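PDB 4KV2: ESX-1 secretion system protein eccD1 from Mycobacterium tuberculosis, which forms part of the ESX-1 type VII secretion system, which delivers virulence factors including EsxA and EsxB to host cells during infection. Local coordinates for residues Arg7-Ile10 with Arg15-Asp18; Val20-Ala23 with Thr29-Asp32; Gly51-Asp54 with Val60-Phe63. All blocks are in the same frame, centred on the assembly; numbering follows the deposited sequence.

Interaction 1. Residues Arg7-Ile10 with Arg15-Asp18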
loop_
_atom_site.group_PDB
_atom_site.type_symbol
_atom_site.label_atom_id
_atom_site.label_comp_id
_atom_site.label_asym_id
_atom_site.label_seq_id
_atom_site.Cartn_x
_atom_site.Cartn_y
_atom_site.Cartn_z
ATOM N N ARG A 7 -10.035 -2.282 7.126
ATOM C CA ARG A 7 -10.208 -3.471 6.300
ATOM C C ARG A 7 -11.258 -3.194 5.248
ATOM O O ARG A 7 -12.389 -2.840 5.583
ATOM C CB ARG A 7 -10.673 -4.667 7.142
ATOM C CG ARG A 7 -9.552 -5.516 7.713
ATOM C CD ARG A 7 -8.617 -4.657 8.532
ATOM N NE ARG A 7 -7.505 -5.398 9.115
ATOM C CZ ARG A 7 -6.608 -4.821 9.892
ATOM N NH1 ARG A 7 -6.733 -3.524 10.158
ATOM N NH2 ARG A 7 -5.608 -5.512 10.386
ATOM N N VAL A 8 -10.879 -3.341 3.986
ATOM C CA VAL A 8 -11.829 -3.222 2.897
ATOM C C VAL A 8 -11.720 -4.441 2.011
ATOM O O VAL A 8 -10.703 -5.141 2.031
ATOM C CB VAL A 8 -11.649 -1.928 2.056
ATOM C CG1 VAL A 8 -11.717 -0.698 2.954
ATOM C CG2 VAL A 8 -10.367 -1.973 1.261
ATOM N N THR A 9 -12.789 -4.722 1.279
ATOM C CA THR A 9 -12.785 -5.803 0.320
ATOM C C THR A 9 -13.031 -5.147 -1.038
ATOM O O THR A 9 -14.011 -4.425 -1.203
ATOM C CB THR A 9 -13.900 -6.796 0.622
ATOM O OG1 THR A 9 -13.692 -7.412 1.910
ATOM C CG2 THR A 9 -13.972 -7.859 -0.453
ATOM N N ILE A 10 -12.153 -5.407 -1.991
ATOM C CA ILE A 10 -12.313 -4.924 -3.349
ATOM C C ILE A 10 -13.023 -5.973 -4.195
ATOM O O ILE A 10 -12.559 -7.119 -4.287
ATOM C CB ILE A 10 -10.944 -4.641 -4.028
ATOM C CG1 ILE A 10 -10.119 -3.670 -3.184
ATOM C CG2 ILE A 10 -11.150 -4.120 -5.457
ATOM C CD1 ILE A 10 -10.823 -2.373 -2.808
ATOM N N ARG A 15 -14.787 -11.593 -8.174
ATOM C CA ARG A 15 -13.727 -11.861 -7.225
ATOM C C ARG A 15 -13.700 -10.806 -6.149
ATOM O O ARG A 15 -13.763 -9.617 -6.433
ATOM C CB ARG A 15 -12.374 -11.890 -7.920
ATOM C CG ARG A 15 -11.205 -12.075 -6.949
ATOM C CD ARG A 15 -11.276 -13.409 -6.230
ATOM N NE ARG A 15 -10.979 -14.509 -7.140
ATOM C CZ ARG A 15 -9.758 -14.983 -7.398
ATOM N NH1 ARG A 15 -8.674 -14.466 -6.823
ATOM N NH2 ARG A 15 -9.619 -15.987 -8.260
ATOM N N MET A 16 -13.571 -11.246 -4.909
ATOM C CA MET A 16 -13.312 -10.340 -3.821
ATOM C C MET A 16 -11.860 -10.477 -3.382
ATOM O O MET A 16 -11.330 -11.584 -3.297
ATOM C CB MET A 16 -14.229 -10.659 -2.659
ATOM C CG MET A 16 -15.681 -10.311 -2.921
ATOM S SD MET A 16 -16.640 -10.913 -1.524
ATOM C CE MET A 16 -18.230 -10.279 -2.059
ATOM N N THR A 17 -11.246 -9.350 -3.070
ATOM C CA THR A 17 -9.917 -9.332 -2.527
ATOM C C THR A 17 -9.862 -8.462 -1.262
ATOM O O THR A 17 -10.079 -7.249 -1.322
ATOM C CB THR A 17 -8.898 -8.815 -3.563
ATOM O OG1 THR A 17 -9.033 -9.563 -4.794
ATOM C CG2 THR A 17 -7.503 -8.972 -3.045
ATOM N N ASP A 18 -9.517 -9.065 -0.126
ATOM C CA ASP A 18 -9.453 -8.306 1.123
ATOM C C ASP A 18 -8.146 -7.548 1.203
ATOM O O ASP A 18 -7.089 -8.142 0.985
ATOM C CB ASP A 18 -9.616 -9.212 2.342
ATOM C CG ASP A 18 -11.014 -9.803 2.457
ATOM O OD1 ASP A 18 -11.891 -9.492 1.614
ATOM O OD2 ASP A 18 -11.235 -10.608 3.391
HETATM O O HOH W 1 -10.722 -8.106 -6.282
#
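M16 meets T9 and I10 where strand 15-18 runs back along strand 7-10 in the N-terminal beta hairpin of this ubiquitin-like domain, the two segment axes lying at 157° and approaching to 4.4 Å. M16 CB makes the nearest side-chain approach, 3.6 Å from T9 CG2, the two side chains crossing obliquely; CG and SD follow at longer range before the chain end leads away. Its backbone contributes a CA-H...O contact, M16 CA to I10 O, at 3.3 Å.

T17 faces I10 as a hydrogen-bonded pair. I10 N donates to T17 O at 2.9 Å in a nearly straight bond, and T17 N returns a bond of the same length to I10 O. A water bridges I10 O and T17 OG1, donating to I10 O at 2.9 Å. A chi1 of -52° sets T17 OG1 beside its own backbone N, where it reaches this water. I10 and T17 share the sheet face on which L38 of helix 31-41 packs.

D18 and T9 form the next, non-hydrogen-bonded pair, their CA atoms 4.2 Å apart and their side chains side by side on the other face. T9 OG1 donates to D18 OD1 at 2.8 Å, arriving from above the carboxylate plane, 55° out of it.

I10 O accordingly accepts both a main-chain N-H and a water, while a side-chain hydroxyl-carboxylate bond links the pair with no main-chain bonds to each other. The T9 donor would be expected to stabilise the negative charge of D18.

Interaction 2. Residues Val20-Ala23 with Thr29-Asp32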
loop_
_atom_site.group_PDB
_atom_site.type_symbol
_atom_site.label_atom_id
_atom_site.label_comp_id
_atom_site.label_asym_id
_atom_site.label_seq_id
_atom_site.Cartn_x
_atom_site.Cartn_y
_atom_site.Cartn_z
ATOM N N VAL A 20 -5.907 -4.252 3.523
ATOM C CA VAL A 20 -5.773 -3.398 4.712
ATOM C C VAL A 20 -5.157 -2.087 4.236
ATOM O O VAL A 20 -4.028 -2.085 3.769
ATOM C CB VAL A 20 -4.866 -4.032 5.770
ATOM C CG1 VAL A 20 -4.759 -3.140 7.005
ATOM C CG2 VAL A 20 -5.372 -5.416 6.162
ATOM N N LEU A 21 -5.906 -0.994 4.361
ATOM C CA LEU A 21 -5.516 0.278 3.812
ATOM C C LEU A 21 -5.404 1.306 4.919
ATOM O O LEU A 21 -6.044 1.176 5.945
ATOM C CB LEU A 21 -6.557 0.741 2.796
ATOM C CG LEU A 21 -6.780 -0.176 1.590
ATOM C CD1 LEU A 21 -7.876 0.348 0.689
ATOM C CD2 LEU A 21 -5.469 -0.365 0.848
ATOM N N PRO A 22 -4.605 2.350 4.695
ATOM C CA PRO A 22 -4.558 3.441 5.675
ATOM C C PRO A 22 -5.917 4.124 5.817
ATOM O O PRO A 22 -6.525 4.548 4.791
ATOM C CB PRO A 22 -3.565 4.430 5.073
ATOM C CG PRO A 22 -2.871 3.717 3.972
ATOM C CD PRO A 22 -3.775 2.614 3.514
ATOM N N ALA A 23 -6.357 4.284 7.055
ATOM C CA ALA A 23 -7.648 4.876 7.335
ATOM C C ALA A 23 -7.685 6.396 7.226
ATOM O O ALA A 23 -8.717 6.921 6.876
ATOM C CB ALA A 23 -8.106 4.467 8.727
ATOM N N THR A 29 -2.988 9.209 -2.109
ATOM C CA THR A 29 -1.610 8.925 -1.690
ATOM C C THR A 29 -1.217 7.463 -1.986
ATOM O O THR A 29 -0.048 7.171 -2.241
ATOM C CB THR A 29 -1.428 9.198 -0.171
ATOM O OG1 THR A 29 -1.989 10.486 0.153
ATOM C CG2 THR A 29 0.041 9.186 0.204
ATOM N N TYR A 30 -2.194 6.565 -1.998
ATOM C CA TYR A 30 -1.912 5.146 -2.170
ATOM C C TYR A 30 -2.725 4.450 -3.240
ATOM O O TYR A 30 -2.512 3.271 -3.502
ATOM C CB TYR A 30 -2.072 4.395 -0.820
ATOM C CG TYR A 30 -3.460 4.502 -0.225
ATOM C CD1 TYR A 30 -4.468 3.602 -0.579
ATOM C CD2 TYR A 30 -3.757 5.497 0.691
ATOM C CE1 TYR A 30 -5.738 3.703 -0.040
ATOM C CE2 TYR A 30 -5.022 5.602 1.259
ATOM C CZ TYR A 30 -6.008 4.695 0.893
ATOM O OH TYR A 30 -7.261 4.816 1.437
ATOM N N ILE A 31 -3.630 5.143 -3.909
ATOM C CA ILE A 31 -4.491 4.418 -4.843
ATOM C C ILE A 31 -3.721 3.806 -6.030
ATOM O O ILE A 31 -4.045 2.702 -6.487
ATOM C CB ILE A 31 -5.649 5.283 -5.356
ATOM C CG1 ILE A 31 -6.586 4.396 -6.204
ATOM C CG2 ILE A 31 -5.129 6.480 -6.113
ATOM C CD1 ILE A 31 -7.969 4.912 -6.323
ATOM N N ASP A 32 -2.706 4.507 -6.525
ATOM C CA ASP A 32 -2.030 4.041 -7.743
ATOM C C ASP A 32 -1.282 2.720 -7.500
ATOM O O ASP A 32 -1.376 1.799 -8.295
ATOM C CB ASP A 32 -1.118 5.117 -8.312
ATOM C CG ASP A 32 -1.903 6.265 -8.933
ATOM O OD1 ASP A 32 -2.924 6.030 -9.666
ATOM O OD2 ASP A 32 -1.472 7.403 -8.727
HETATM O O HOH W 2 -7.610 6.393 3.486
#
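L21 and P22, at the end of strand 15-22, receive the ring of Y30, and all three residues are buried. L21 comes first along the strand. Its side chain crosses that of Y30 at about a right angle, and L21 CD1 approaches Y30 CE1 to 4.0 Å, an apolar contact.

P22 covers one face of the same ring. P22 CD stands 3.9 Å from the ring centroid and only 7° off the ring normal, the geometry of a CH-pi contact over the centre. P22 CG extends this cover outward, 3.8 Å from Y30 CD2. Beyond the ring, the polar atoms are joined by a water: Y30 OH donates to it at 2.6 Å, and it donates in turn to P22 O, at a distance that is unusually short. The water lies in the ring plane at the edge, so P22 meets the tyrosine twice, by its own ring over the face and by its carbonyl through the water. Y30, at the N-cap position of helix 31-41, reaches across with CG held between its backbone N and carbonyl carbon (chi1 60°), the crowded position.

The contact therefore joins the end of the second strand to the start of the helix in this ubiquitin-like fold. F63 of strand 62-64 and L77 also pack on both L21 and Y30, and V37 of the second subunit packs against P22 and Y30.

Interaction 3. Residues Gly51-Asp54 with Val60-Phe63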
loop_
_atom_site.group_PDB
_atom_site.type_symbol
_atom_site.label_atom_id
_atom_site.label_comp_id
_atom_site.label_asym_id
_atom_site.label_seq_id
_atom_site.Cartn_x
_atom_site.Cartn_y
_atom_site.Cartn_z
ATOM N N GLY A 51 -15.197 -10.062 -14.820
ATOM C CA GLY A 51 -16.188 -9.266 -15.522
ATOM C C GLY A 51 -15.540 -8.311 -16.496
ATOM O O GLY A 51 -15.989 -7.185 -16.646
ATOM N N GLY A 52 -14.468 -8.767 -17.146
ATOM C CA GLY A 52 -13.717 -7.956 -18.095
ATOM C C GLY A 52 -12.924 -6.793 -17.501
ATOM O O GLY A 52 -12.489 -5.924 -18.243
ATOM N N PHE A 53 -12.716 -6.769 -16.182
ATOM C CA PHE A 53 -12.088 -5.616 -15.521
ATOM C C PHE A 53 -10.727 -5.322 -16.142
ATOM O O PHE A 53 -9.915 -6.217 -16.324
ATOM C CB PHE A 53 -11.936 -5.837 -14.010
ATOM C CG PHE A 53 -11.481 -4.609 -13.275
ATOM C CD1 PHE A 53 -12.400 -3.711 -12.782
ATOM C CD2 PHE A 53 -10.130 -4.315 -13.151
ATOM C CE1 PHE A 53 -11.993 -2.557 -12.128
ATOM C CE2 PHE A 53 -9.710 -3.158 -12.499
ATOM C CZ PHE A 53 -10.644 -2.275 -11.997
ATOM N N ASP A 54 -10.479 -4.060 -16.463
ATOM C CA ASP A 54 -9.240 -3.675 -17.128
ATOM C C ASP A 54 -8.375 -2.831 -16.199
ATOM O O ASP A 54 -8.661 -1.668 -15.983
ATOM C CB ASP A 54 -9.576 -2.905 -18.406
ATOM C CG ASP A 54 -8.356 -2.584 -19.257
ATOM O OD1 ASP A 54 -7.213 -2.985 -18.896
ATOM O OD2 ASP A 54 -8.565 -1.946 -20.322
ATOM N N VAL A 60 -8.191 8.461 -14.469
ATOM C CA VAL A 60 -7.821 8.706 -13.091
ATOM C C VAL A 60 -8.548 7.688 -12.260
ATOM O O VAL A 60 -9.771 7.666 -12.295
ATOM C CB VAL A 60 -8.238 10.142 -12.699
ATOM C CG1 VAL A 60 -7.894 10.444 -11.247
ATOM C CG2 VAL A 60 -7.592 11.157 -13.642
ATOM N N TRP A 61 -7.815 6.844 -11.533
ATOM C CA TRP A 61 -8.408 5.805 -10.668
ATOM C C TRP A 61 -8.942 6.382 -9.349
ATOM O O TRP A 61 -8.354 7.288 -8.787
ATOM C CB TRP A 61 -7.386 4.726 -10.338
ATOM C CG TRP A 61 -7.058 3.815 -11.483
ATOM C CD1 TRP A 61 -5.938 3.828 -12.231
ATOM C CD2 TRP A 61 -7.877 2.762 -11.991
ATOM N NE1 TRP A 61 -5.987 2.833 -13.186
ATOM C CE2 TRP A 61 -7.184 2.179 -13.071
ATOM C CE3 TRP A 61 -9.131 2.259 -11.642
ATOM C CZ2 TRP A 61 -7.694 1.089 -13.796
ATOM C CZ3 TRP A 61 -9.655 1.165 -12.377
ATOM C CH2 TRP A 61 -8.926 0.605 -13.443
ATOM N N ALA A 62 -10.055 5.833 -8.863
ATOM C CA ALA A 62 -10.601 6.193 -7.540
ATOM C C ALA A 62 -11.313 4.970 -7.004
ATOM O O ALA A 62 -11.583 4.021 -7.752
ATOM C CB ALA A 62 -11.549 7.372 -7.631
ATOM N N PHE A 63 -11.576 4.993 -5.700
ATOM C CA PHE A 63 -12.411 3.987 -5.058
ATOM C C PHE A 63 -13.867 4.426 -5.141
ATOM O O PHE A 63 -14.168 5.631 -5.159
ATOM C CB PHE A 63 -12.073 3.843 -3.601
ATOM C CG PHE A 63 -10.688 3.320 -3.346
ATOM C CD1 PHE A 63 -10.415 1.964 -3.451
ATOM C CD2 PHE A 63 -9.654 4.179 -2.990
ATOM C CE1 PHE A 63 -9.143 1.474 -3.186
ATOM C CE2 PHE A 63 -8.374 3.687 -2.733
ATOM C CZ PHE A 63 -8.127 2.325 -2.824
#
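W61 reaches F53 and D54 with the far rim of its indole, the side chains of W61 and F53 coming from opposite directions. From CB, which points toward the 51-54 segment, chi1 (-73°) directs CG, and chi2 (105°) turns the indole so that its six-membered ring reaches across. The segments themselves stay well apart, the nearest CA atoms, those of D54 and W61, being 11.5 Å from each other, so the contact rests on the outer atoms of the ring.

Along the rim, W61 CZ2 comes first, 3.6 Å from D54 O. W61 CH2, the next atom round, is nearer to this carbonyl oxygen at 3.4 Å, and D54 O lies in the indole plane, at its edge, where the ring's C-H bonds point. W61 CH2 also lies 3.7 Å from F53 CZ. W61 CZ3 then makes the closest approach to the phenylalanine, 3.6 Å to F53 CZ. The two six-membered rings meet rim to rim, with centroids 5.8 Å apart and planes at 29°, so neither lies over the face of the other and this is no stack.

D54 OD1 hydrogen-bonds T56 OG1. This is surface packing across the later part of the connection from helix 31-41 to strand 62-64, laying the F53 loop against W61: L90 of strand 86-91 in the ubiquitin-like sheet packs on both rings, while I31 and V35 of the helix pack on W61.

In the fold
Following the chain from its N terminus, interaction 1 closes residues 11-14, the hairpin tip with its turn at 13-14, and pairs the two N-terminal strands. Interaction 2 closes the loop 24-28 and joins strand 15-22 to the start of helix 31-41. Interaction 3 closes residues 55-59, joining the connecting loop to the beginning of strand 62-64. The three loops follow in series; none nests in or crosses another. They still meet in space: V8 CG2 and L21 CD1, 3.5 Å apart, join interactions 1 and 2, Y30 CE1 and F63 CE2, 3.8 Å apart, interactions 2 and 3. The sheet's strand order 2-1-4-3 is that of the ubiquitin-like beta-grasp fold.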